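Local coordinates for DR2417 (Deinococcus radiodurans, PDB 4XWW), which probably degrades and matures RNA as a metal-dependent 5'-3' exonuclease, possibly also an endonuclease, of the metallo-beta-lactamase superfamily, at residues P17-I22 and V435-D440; S143-F148 and I162-V167. All blocks are in the same frame, centred on the assembly; numbering follows the deposited sequence.

Interaction 1: P17-I22 and V435-D440; sequences PTLEVI and VNLGPD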
ATOM      1  N   PRO A  17      -5.911 -29.531 -36.853  1.00 56.76           N
ATOM      2  CA  PRO A  17      -5.598 -29.550 -35.417  1.00 57.42           C
ATOM      3  C   PRO A  17      -4.783 -28.328 -35.010  1.00 52.56           C
ATOM      4  O   PRO A  17      -3.885 -27.917 -35.742  1.00 51.25           O
ATOM      5  CB  PRO A  17      -4.783 -30.837 -35.244  1.00 56.63           C
ATOM      6  CG  PRO A  17      -5.125 -31.676 -36.432  1.00 54.60           C
ATOM      7  CD  PRO A  17      -5.356 -30.704 -37.550  1.00 59.54           C
ATOM      8  N   THR A  18      -5.104 -27.751 -33.858  1.00 45.21           N
ATOM      9  CA  THR A  18      -4.446 -26.532 -33.413  1.00 46.69           C
ATOM     10  C   THR A  18      -3.717 -26.734 -32.097  1.00 39.52           C
ATOM     11  O   THR A  18      -4.018 -27.653 -31.333  1.00 36.88           O
ATOM     12  CB  THR A  18      -5.452 -25.381 -33.237  1.00 48.58           C
ATOM     13  OG1 THR A  18      -6.500 -25.791 -32.348  1.00 48.24           O
ATOM     14  CG2 THR A  18      -6.057 -24.986 -34.570  1.00 51.80           C
ATOM     15  N   LEU A  19      -2.739 -25.873 -31.846  1.00 34.54           N
ATOM     16  CA  LEU A  19      -2.110 -25.805 -30.544  1.00 29.61           C
ATOM     17  C   LEU A  19      -3.045 -25.002 -29.649  1.00 35.75           C
ATOM     18  O   LEU A  19      -3.601 -24.000 -30.092  1.00 34.89           O
ATOM     19  CB  LEU A  19      -0.728 -25.148 -30.643  1.00 28.13           C
ATOM     20  CG  LEU A  19       0.124 -25.055 -29.378  1.00 29.20           C
ATOM     21  CD1 LEU A  19       0.536 -26.437 -28.924  1.00 35.80           C
ATOM     22  CD2 LEU A  19       1.353 -24.160 -29.598  1.00 31.36           C
ATOM     23  N   GLU A  20      -3.254 -25.454 -28.417  1.00 31.76           N
ATOM     24  CA  GLU A  20      -3.951 -24.636 -27.431  1.00 28.45           C
ATOM     25  C   GLU A  20      -2.914 -24.161 -26.450  1.00 25.77           C
ATOM     26  O   GLU A  20      -2.145 -24.964 -25.919  1.00 31.84           O
ATOM     27  CB  GLU A  20      -5.055 -25.414 -26.712  1.00 27.19           C
ATOM     28  CG  GLU A  20      -6.117 -25.988 -27.659  1.00 28.18           C
ATOM     29  CD  GLU A  20      -7.131 -26.865 -26.949  1.00 37.86           C
ATOM     30  OE1 GLU A  20      -6.820 -27.414 -25.871  1.00 36.17           O
ATOM     31  OE2 GLU A  20      -8.245 -27.013 -27.484  1.00 44.81           O
ATOM     32  N   VAL A  21      -2.866 -22.854 -26.259  1.00 24.51           N
ATOM     33  CA  VAL A  21      -2.078 -22.270 -25.193  1.00 24.71           C
ATOM     34  C   VAL A  21      -3.074 -21.909 -24.096  1.00 29.57           C
ATOM     35  O   VAL A  21      -3.963 -21.091 -24.319  1.00 23.41           O
ATOM     36  CB  VAL A  21      -1.307 -21.028 -25.657  1.00 29.12           C
ATOM     37  CG1 VAL A  21      -0.448 -20.461 -24.509  1.00 19.99           C
ATOM     38  CG2 VAL A  21      -0.431 -21.354 -26.838  1.00 27.07           C
ATOM     39  N   ILE A  22      -2.972 -22.564 -22.946  1.00 25.83           N
ATOM     40  CA  ILE A  22      -3.951 -22.368 -21.882  1.00 24.43           C
ATOM     41  C   ILE A  22      -3.244 -21.892 -20.615  1.00 22.94           C
ATOM     42  O   ILE A  22      -2.762 -22.702 -19.827  1.00 27.19           O
ATOM     43  CB  ILE A  22      -4.734 -23.681 -21.607  1.00 32.34           C
ATOM     44  CG1 ILE A  22      -5.264 -24.270 -22.926  1.00 29.44           C
ATOM     45  CG2 ILE A  22      -5.855 -23.434 -20.599  1.00 24.96           C
ATOM     46  CD1 ILE A  22      -5.895 -25.660 -22.791  1.00 28.29           C
ATOM     47  N   VAL A 435      -6.304 -20.317 -25.814  1.00 27.48           N
ATOM     48  CA  VAL A 435      -5.845 -19.543 -26.952  1.00 33.07           C
ATOM     49  C   VAL A 435      -5.491 -20.508 -28.077  1.00 32.01           C
ATOM     50  O   VAL A 435      -4.569 -21.323 -27.953  1.00 32.26           O
ATOM     51  CB  VAL A 435      -4.639 -18.655 -26.598  1.00 30.77           C
ATOM     52  CG1 VAL A 435      -4.223 -17.822 -27.808  1.00 25.32           C
ATOM     53  CG2 VAL A 435      -4.986 -17.739 -25.411  1.00 25.63           C
ATOM     54  N   ASN A 436      -6.241 -20.439 -29.170  1.00 31.86           N
ATOM     55  CA  ASN A 436      -5.988 -21.338 -30.288  1.00 30.92           C
ATOM     56  C   ASN A 436      -4.966 -20.781 -31.250  1.00 32.58           C
ATOM     57  O   ASN A 436      -5.067 -19.645 -31.691  1.00 33.96           O
ATOM     58  CB  ASN A 436      -7.282 -21.654 -31.027  1.00 36.37           C
ATOM     59  CG  ASN A 436      -7.930 -22.905 -30.512  1.00 48.62           C
ATOM     60  OD1 ASN A 436      -8.676 -22.870 -29.539  1.00 57.38           O
ATOM     61  ND2 ASN A 436      -7.617 -24.030 -31.133  1.00 54.51           N
ATOM     62  N   LEU A 437      -3.982 -21.605 -31.583  1.00 27.70           N
ATOM     63  CA  LEU A 437      -2.884 -21.143 -32.406  1.00 25.56           C
ATOM     64  C   LEU A 437      -2.663 -22.092 -33.572  1.00 34.05           C
ATOM     65  O   LEU A 437      -2.491 -23.294 -33.385  1.00 29.02           O
ATOM     66  CB  LEU A 437      -1.607 -21.007 -31.566  1.00 29.68           C
ATOM     67  CG  LEU A 437      -0.337 -20.559 -32.297  1.00 34.15           C
ATOM     68  CD1 LEU A 437      -0.391 -19.071 -32.548  1.00 29.55           C
ATOM     69  CD2 LEU A 437       0.914 -20.923 -31.521  1.00 32.38           C
ATOM     70  N   GLY A 438      -2.702 -21.533 -34.775  1.00 35.33           N
ATOM     71  CA  GLY A 438      -2.366 -22.257 -35.983  1.00 34.91           C
ATOM     72  C   GLY A 438      -1.531 -21.359 -36.872  1.00 34.28           C
ATOM     73  O   GLY A 438      -1.270 -20.213 -36.522  1.00 31.64           O
ATOM     74  N   PRO A 439      -1.098 -21.877 -38.029  1.00 37.39           N
ATOM     75  CA  PRO A 439      -0.269 -21.082 -38.941  1.00 37.96           C
ATOM     76  C   PRO A 439      -0.879 -19.725 -39.293  1.00 41.55           C
ATOM     77  O   PRO A 439      -0.133 -18.766 -39.490  1.00 40.92           O
ATOM     78  CB  PRO A 439      -0.168 -21.987 -40.174  1.00 38.59           C
ATOM     79  CG  PRO A 439      -0.182 -23.363 -39.571  1.00 36.42           C
ATOM     80  CD  PRO A 439      -1.205 -23.280 -38.469  1.00 41.66           C
ATOM     81  N   ASP A 440      -2.207 -19.646 -39.355  1.00 35.19           N
ATOM     82  CA  ASP A 440      -2.890 -18.375 -39.561  1.00 37.65           C
ATOM     83  C   ASP A 440      -4.115 -18.257 -38.662  1.00 39.48           C
ATOM     84  O   ASP A 440      -5.135 -17.692 -39.057  1.00 40.85           O
ATOM     85  CB  ASP A 440      -3.307 -18.197 -41.023  1.00 51.24           C
ATOM     86  CG  ASP A 440      -3.633 -16.748 -41.346  1.00 45.58           C
ATOM     87  OD1 ASP A 440      -2.892 -15.875 -40.850  1.00 45.33           O
ATOM     88  OD2 ASP A 440      -4.628 -16.480 -42.058  1.00 43.48           O
TER
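Strands 19-22 and 435-438 are antiparallel neighbours in a mixed sheet of the metallo-beta-lactamase fold, and Leu19 and Leu437 form one of their hydrogen-bonded pairs. Leu19 N donates to Leu437 O at 3.0 Å. Leu437 N returns the bond to Leu19 O. Two residues on, Val21 and Val435 repeat the pattern: Val21 N reaches Val435 O at 2.8 Å, nearly straight with 171° at the hydrogen, and Val435 N binds Val21 O. Glu20 and Asn436 form the non-hydrogen-bonded pair between them. Here Glu20 CA makes a CA-H...O contact with Val435 O at 3.4 Å.

Both leucines and both valines project from the same face. The leucine side chains lie side by side and point the same way, with Leu19 CD2 3.8 Å from Leu437 CD2. In both, CG is anti to the backbone N (chi1 -177° in Leu19), and these matching torsions set the two chains side by side. The valines meet through Val21 CB and Val435 CB, 4.2 Å apart. Phe442 on strand 441-447 and Phe37 on strand 34-39 extend this apolar layer.

Glu20 and Asn436 lie on the other face, and Glu20 stands beside Tyr69 of helix 68-72. The two strands are neighbours although 413 residues separate the segments in sequence. The pairing brings a late strand, 433-438, alongside the N-terminal strand in one of the two sheets of the metallo-beta-lactamase sandwich.

Interaction 2: S143-F148 and I162-V167; sequences SFVAEF and ILKTPV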
ATOM      1  N   SER A 143       4.696 -34.527 -30.325  1.00 31.05           N
ATOM      2  CA  SER A 143       4.336 -33.243 -30.919  1.00 30.18           C
ATOM      3  C   SER A 143       5.195 -32.062 -30.475  1.00 32.02           C
ATOM      4  O   SER A 143       5.167 -31.009 -31.106  1.00 40.13           O
ATOM      5  CB  SER A 143       2.863 -32.918 -30.609  1.00 34.35           C
ATOM      6  OG  SER A 143       1.980 -33.857 -31.200  1.00 38.55           O
ATOM      7  N   PHE A 144       5.949 -32.242 -29.394  1.00 32.70           N
ATOM      8  CA  PHE A 144       6.654 -31.132 -28.764  1.00 27.66           C
ATOM      9  C   PHE A 144       8.155 -31.352 -28.624  1.00 26.49           C
ATOM     10  O   PHE A 144       8.598 -32.405 -28.151  1.00 27.94           O
ATOM     11  CB  PHE A 144       6.088 -30.869 -27.367  1.00 27.19           C
ATOM     12  CG  PHE A 144       4.675 -30.381 -27.356  1.00 27.69           C
ATOM     13  CD1 PHE A 144       4.383 -29.066 -27.676  1.00 33.86           C
ATOM     14  CD2 PHE A 144       3.644 -31.218 -26.970  1.00 30.12           C
ATOM     15  CE1 PHE A 144       3.079 -28.605 -27.639  1.00 33.62           C
ATOM     16  CE2 PHE A 144       2.337 -30.761 -26.929  1.00 34.91           C
ATOM     17  CZ  PHE A 144       2.057 -29.451 -27.262  1.00 29.42           C
ATOM     18  N   VAL A 145       8.925 -30.340 -29.012  1.00 24.92           N
ATOM     19  CA  VAL A 145      10.336 -30.257 -28.653  1.00 24.61           C
ATOM     20  C   VAL A 145      10.632 -28.877 -28.072  1.00 26.27           C
ATOM     21  O   VAL A 145      10.233 -27.855 -28.653  1.00 27.15           O
ATOM     22  CB  VAL A 145      11.251 -30.522 -29.854  1.00 31.59           C
ATOM     23  CG1 VAL A 145      12.706 -30.307 -29.470  1.00 28.31           C
ATOM     24  CG2 VAL A 145      11.022 -31.933 -30.399  1.00 33.83           C
ATOM     25  N   ALA A 146      11.302 -28.841 -26.917  1.00 22.99           N
ATOM     26  CA  ALA A 146      11.624 -27.570 -26.267  1.00 25.13           C
ATOM     27  C   ALA A 146      13.128 -27.337 -26.246  1.00 26.50           C
ATOM     28  O   ALA A 146      13.883 -28.227 -25.862  1.00 25.59           O
ATOM     29  CB  ALA A 146      11.065 -27.541 -24.844  1.00 20.05           C
ATOM     30  N   GLU A 147      13.543 -26.139 -26.655  1.00 21.38           N
ATOM     31  CA  GLU A 147      14.943 -25.745 -26.670  1.00 25.35           C
ATOM     32  C   GLU A 147      15.184 -24.593 -25.698  1.00 25.23           C
ATOM     33  O   GLU A 147      14.568 -23.533 -25.824  1.00 23.23           O
ATOM     34  CB  GLU A 147      15.374 -25.330 -28.083  1.00 21.12           C
ATOM     35  CG  GLU A 147      16.878 -25.025 -28.170  1.00 27.81           C
ATOM     36  CD  GLU A 147      17.324 -24.524 -29.539  1.00 26.62           C
ATOM     37  OE1 GLU A 147      16.550 -24.638 -30.506  1.00 29.58           O
ATOM     38  OE2 GLU A 147      18.447 -23.989 -29.639  1.00 24.38           O
ATOM     39  N   PHE A 148      16.103 -24.786 -24.757  1.00 21.31           N
ATOM     40  CA  PHE A 148      16.355 -23.799 -23.717  1.00 25.47           C
ATOM     41  C   PHE A 148      17.385 -22.781 -24.183  1.00 25.73           C
ATOM     42  O   PHE A 148      18.330 -23.141 -24.873  1.00 22.75           O
ATOM     43  CB  PHE A 148      16.840 -24.496 -22.437  1.00 25.38           C
ATOM     44  CG  PHE A 148      15.786 -25.335 -21.763  1.00 28.14           C
ATOM     45  CD1 PHE A 148      15.467 -26.593 -22.244  1.00 31.59           C
ATOM     46  CD2 PHE A 148      15.132 -24.874 -20.631  1.00 26.65           C
ATOM     47  CE1 PHE A 148      14.495 -27.365 -21.629  1.00 29.57           C
ATOM     48  CE2 PHE A 148      14.165 -25.648 -20.008  1.00 24.69           C
ATOM     49  CZ  PHE A 148      13.850 -26.896 -20.510  1.00 27.26           C
ATOM     50  N   ILE A 162      12.256 -22.156 -26.749  1.00 20.15           N
ATOM     51  CA  ILE A 162      11.498 -22.275 -27.978  1.00 20.90           C
ATOM     52  C   ILE A 162      10.782 -23.614 -27.977  1.00 20.07           C
ATOM     53  O   ILE A 162      11.415 -24.670 -27.868  1.00 22.72           O
ATOM     54  CB  ILE A 162      12.399 -22.149 -29.211  1.00 21.14           C
ATOM     55  CG1 ILE A 162      13.107 -20.791 -29.147  1.00 24.58           C
ATOM     56  CG2 ILE A 162      11.571 -22.330 -30.488  1.00 24.56           C
ATOM     57  CD1 ILE A 162      14.163 -20.528 -30.178  1.00 21.44           C
ATOM     58  N   LEU A 163       9.457 -23.550 -28.044  1.00 19.63           N
ATOM     59  CA  LEU A 163       8.630 -24.735 -28.118  1.00 21.23           C
ATOM     60  C   LEU A 163       8.246 -24.987 -29.557  1.00 25.37           C
ATOM     61  O   LEU A 163       7.498 -24.215 -30.155  1.00 25.86           O
ATOM     62  CB  LEU A 163       7.383 -24.577 -27.247  1.00 22.15           C
ATOM     63  CG  LEU A 163       6.567 -25.851 -27.063  1.00 23.47           C
ATOM     64  CD1 LEU A 163       7.362 -26.873 -26.252  1.00 27.76           C
ATOM     65  CD2 LEU A 163       5.218 -25.560 -26.415  1.00 23.11           C
ATOM     66  N   LYS A 164       8.777 -26.070 -30.107  1.00 22.20           N
ATOM     67  CA  LYS A 164       8.574 -26.408 -31.510  1.00 21.95           C
ATOM     68  C   LYS A 164       7.411 -27.369 -31.588  1.00 25.41           C
ATOM     69  O   LYS A 164       7.416 -28.401 -30.936  1.00 29.98           O
ATOM     70  CB  LYS A 164       9.857 -26.984 -32.099  1.00 24.07           C
ATOM     71  CG  LYS A 164      11.070 -26.062 -31.861  1.00 25.93           C
ATOM     72  CD  LYS A 164      12.417 -26.743 -32.084  1.00 33.40           C
ATOM     73  CE  LYS A 164      13.546 -25.822 -31.616  1.00 32.40           C
ATOM     74  NZ  LYS A 164      14.911 -26.368 -31.916  1.00 29.63           N
ATOM     75  N   THR A 165       6.384 -26.985 -32.337  1.00 25.43           N
ATOM     76  CA  THR A 165       5.125 -27.723 -32.366  1.00 29.92           C
ATOM     77  C   THR A 165       4.748 -28.002 -33.819  1.00 34.77           C
ATOM     78  O   THR A 165       5.356 -27.441 -34.720  1.00 31.44           O
ATOM     79  CB  THR A 165       3.991 -26.938 -31.682  1.00 27.32           C
ATOM     80  OG1 THR A 165       3.433 -26.003 -32.606  1.00 29.85           O
ATOM     81  CG2 THR A 165       4.501 -26.194 -30.441  1.00 23.37           C
ATOM     82  N   PRO A 166       3.738 -28.864 -34.053  1.00 37.39           N
ATOM     83  CA  PRO A 166       3.322 -29.102 -35.444  1.00 29.53           C
ATOM     84  C   PRO A 166       2.800 -27.869 -36.203  1.00 33.73           C
ATOM     85  O   PRO A 166       2.740 -27.900 -37.435  1.00 32.81           O
ATOM     86  CB  PRO A 166       2.193 -30.131 -35.297  1.00 29.63           C
ATOM     87  CG  PRO A 166       2.499 -30.830 -34.023  1.00 36.35           C
ATOM     88  CD  PRO A 166       3.091 -29.806 -33.118  1.00 34.95           C
ATOM     89  N   VAL A 167       2.410 -26.808 -35.503  1.00 33.85           N
ATOM     90  CA  VAL A 167       1.874 -25.650 -36.212  1.00 26.26           C
ATOM     91  C   VAL A 167       2.957 -24.581 -36.404  1.00 28.40           C
ATOM     92  O   VAL A 167       2.752 -23.599 -37.124  1.00 32.15           O
ATOM     93  CB  VAL A 167       0.662 -25.020 -35.477  1.00 38.83           C
ATOM     94  CG1 VAL A 167      -0.428 -26.057 -35.228  1.00 46.78           C
ATOM     95  CG2 VAL A 167       1.114 -24.380 -34.170  1.00 38.30           C
TER
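Ser143 meets Pro166 at the end of the hairpin formed by strands 144-150 and 159-165. Ser143 O lies 3.1 Å from Pro166 CD, and the serine CB also packs on the proline ring. The same O accepts a CA-H contact from Thr165.

Phe144 has CG anti to its carbonyl carbon (chi1 -66°), which swings the ring toward the partner strand, where it meets the side chains of Leu163 and Thr165 obliquely. Phe144 CD1 is 3.8 Å from Leu163 CD2. The ring's CE1 also touches the methyl of Thr165; the Thr165 hydroxyl is hydrogen-bonded to Gly168 O and accepts from Val167 N in an ST turn.

Val145 pairs with Lys164 through two backbone bonds. Lys164 N to Val145 O is the shorter, 2.7 Å and almost straight at 174°. Ala146 faces Leu163 as a non-hydrogen-bonded pair, with Ala146 CB 4.0 Å from Leu163 CD1. Ala146, Leu163 and the Phe144 ring form one apolar patch.

Glu147 pairs with Ile162 by two further backbone bonds, and its side chain lies on the other face with Val145, Ile162 and Lys164. Glu147 and Lys164 both run extended beyond CG. Lys164 NZ forms a salt bridge with Glu147 OE1 at 2.8 Å, met on the anti side and 25° out of the carboxylate plane.

Glu137 OE2 also binds Lys164 NZ, and Arg194 NH2 binds Glu147 OE1. The ammonium thus has two carboxylate partners, and OE1 has two cationic ones. This charge network probably favours the ionised forms and restrains the lysine end.

Both interactions are antiparallel strand pairs with two hydrogen-bonded pairs flanking a non-hydrogen-bonded one, but they belong to different sheets. Interaction 2 is a local hairpin; interaction 1 joins strands far apart in sequence, and interaction 2 falls within that interval. Interaction 1 is mostly buried, and beyond its backbone bonds it relies on aliphatic packing on the face toward the other sheet. Interaction 2 is partly buried and adds a salt bridge on one face. The apolar faces meet at Leu19: Leu19 CD1 is 3.6 Å from Phe144 CE1, and Leu19 CD2 is 3.8 Å from Thr165 CG2. Val167 also packs on Leu437 and Pro439. These contacts connect the two facing sheets of the metallo-beta-lactamase sandwich.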